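Local coordinates for protein nisin leader peptide-processing serine protease NisP (Lactococcus lactis subsp. lactis, PDB 4MZD) that probably acts as a subtilisin-like serine endopeptidase that removes the leader peptide from the antibiotic precursor of nisin during its biosynthesis, at residues Asn385-Asn390 / Ile397-Asn402. Numbering follows the deposited sequence.
Sequences NSPEVN and IVDLLN
Asn385, just past the end of helix 375-384, lies against the first turn of helix 397-402. Its carbonyl O is 3.6 Å from CB of Asp399, and its own CB is 4.3 Å from CD1 of Leu400. Asn385 and Leu400 form the buried part. Leu400 suits it because its branched end reaches Asn385 while also packing on Ala362 and Val366 of helix 356-370 and on Phe381 and Leu382. An asparagine fits the buried helix end because its amide can serve backbone groups: with CG beside the backbone N (chi1 -65°), ND2 donates to the carbonyls of Phe381 and Asn405.

Toward the more open side, partly exposed Pro387 meets Asp399, whose OD2 lies 3.6 Å from CD of Pro387 and also touches CG. Proline suits the extended lead-in to strand 388-389, since its ring fixes phi (-73°) in a range such a chain accepts. As third residue of its helix, Asp399 should interact favourably with the helix's N-terminal end.

The hairpin of strands 388-389 and 392-393 links the segments, away from the predicted Asp100-His147-Ser353 charge relay. No hydrogen bond or salt bridge crosses between them; Asn385's amide bonds elsewhere, so their fit depends on shape and van der Waals packing.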
# COMPACT_ATOMS: atom_id res chain seq x y z
N ASN A 385 10.83 -9.63 13.99
CA ASN A 385 11.48 -8.41 14.46
C ASN A 385 10.55 -7.20 14.41
O ASN A 385 10.97 -6.06 14.17
CB ASN A 385 12.78 -8.14 13.70
CG ASN A 385 13.82 -9.21 13.97
OD1 ASN A 385 14.44 -9.23 15.03
ND2 ASN A 385 14.01 -10.10 13.01
N SER A 386 9.27 -7.47 14.64
CA SER A 386 8.26 -6.44 14.76
C SER A 386 7.60 -6.58 16.12
O SER A 386 6.99 -7.61 16.41
CB SER A 386 7.19 -6.58 13.67
OG SER A 386 7.76 -6.38 12.39
N PRO A 387 7.72 -5.55 16.96
CA PRO A 387 7.20 -5.65 18.33
C PRO A 387 5.69 -5.58 18.36
O PRO A 387 5.04 -5.15 17.40
CB PRO A 387 7.79 -4.41 19.00
CG PRO A 387 7.90 -3.42 17.89
CD PRO A 387 8.29 -4.22 16.69
N GLU A 388 5.12 -6.01 19.47
CA GLU A 388 3.68 -6.00 19.63
C GLU A 388 3.22 -4.80 20.46
O GLU A 388 3.81 -4.48 21.50
CB GLU A 388 3.21 -7.29 20.29
CG GLU A 388 1.75 -7.28 20.66
CD GLU A 388 1.34 -8.53 21.41
OE1 GLU A 388 1.44 -9.63 20.83
OE2 GLU A 388 0.92 -8.40 22.58
N VAL A 389 2.18 -4.14 19.96
CA VAL A 389 1.47 -3.11 20.71
C VAL A 389 0.00 -3.51 20.76
O VAL A 389 -0.67 -3.54 19.74
CB VAL A 389 1.59 -1.73 20.03
CG1 VAL A 389 0.76 -0.70 20.76
CG2 VAL A 389 3.05 -1.30 19.96
N ASN A 390 -0.48 -3.84 21.95
CA ASN A 390 -1.88 -4.24 22.12
C ASN A 390 -2.22 -5.51 21.36
O ASN A 390 -3.34 -5.65 20.85
CB ASN A 390 -2.81 -3.11 21.67
CG ASN A 390 -2.53 -1.80 22.39
OD1 ASN A 390 -2.29 -0.78 21.75
ND2 ASN A 390 -2.56 -1.83 23.71
N ILE A 397 11.42 0.18 12.60
CA ILE A 397 12.53 0.05 11.67
C ILE A 397 13.86 -0.17 12.38
O ILE A 397 14.71 -0.89 11.88
CB ILE A 397 12.58 1.23 10.68
CG1 ILE A 397 11.24 1.33 9.95
CG2 ILE A 397 13.73 1.06 9.70
CD1 ILE A 397 11.15 2.46 8.95
N VAL A 398 14.03 0.44 13.54
CA VAL A 398 15.23 0.18 14.32
C VAL A 398 15.34 -1.31 14.68
O VAL A 398 16.40 -1.92 14.51
CB VAL A 398 15.31 1.08 15.58
CG1 VAL A 398 16.46 0.64 16.47
CG2 VAL A 398 15.47 2.54 15.16
N ASP A 399 14.24 -1.89 15.15
CA ASP A 399 14.24 -3.32 15.49
C ASP A 399 14.54 -4.16 14.25
O ASP A 399 15.28 -5.15 14.32
CB ASP A 399 12.90 -3.76 16.07
CG ASP A 399 12.68 -3.26 17.48
OD1 ASP A 399 13.64 -2.76 18.12
OD2 ASP A 399 11.54 -3.38 17.96
N LEU A 400 13.96 -3.77 13.13
CA LEU A 400 14.13 -4.53 11.90
C LEU A 400 15.58 -4.48 11.42
O LEU A 400 16.16 -5.52 11.09
CB LEU A 400 13.19 -3.97 10.84
CG LEU A 400 13.05 -4.81 9.57
CD1 LEU A 400 12.56 -6.20 9.92
CD2 LEU A 400 12.08 -4.12 8.63
N LEU A 401 16.17 -3.29 11.40
CA LEU A 401 17.56 -3.13 10.99
C LEU A 401 18.51 -3.87 11.92
O LEU A 401 19.47 -4.50 11.48
CB LEU A 401 17.94 -1.65 10.93
CG LEU A 401 17.36 -0.84 9.76
CD1 LEU A 401 17.57 0.65 9.99
CD2 LEU A 401 17.95 -1.29 8.44
N ASN A 402 18.25 -3.80 13.22
CA ASN A 402 19.09 -4.49 14.19
C ASN A 402 18.99 -6.02 14.10
O ASN A 402 19.96 -6.72 14.37
CB ASN A 402 18.80 -4.00 15.61
CG ASN A 402 19.34 -2.60 15.86
OD1 ASN A 402 20.30 -2.17 15.22
ND2 ASN A 402 18.74 -1.89 16.80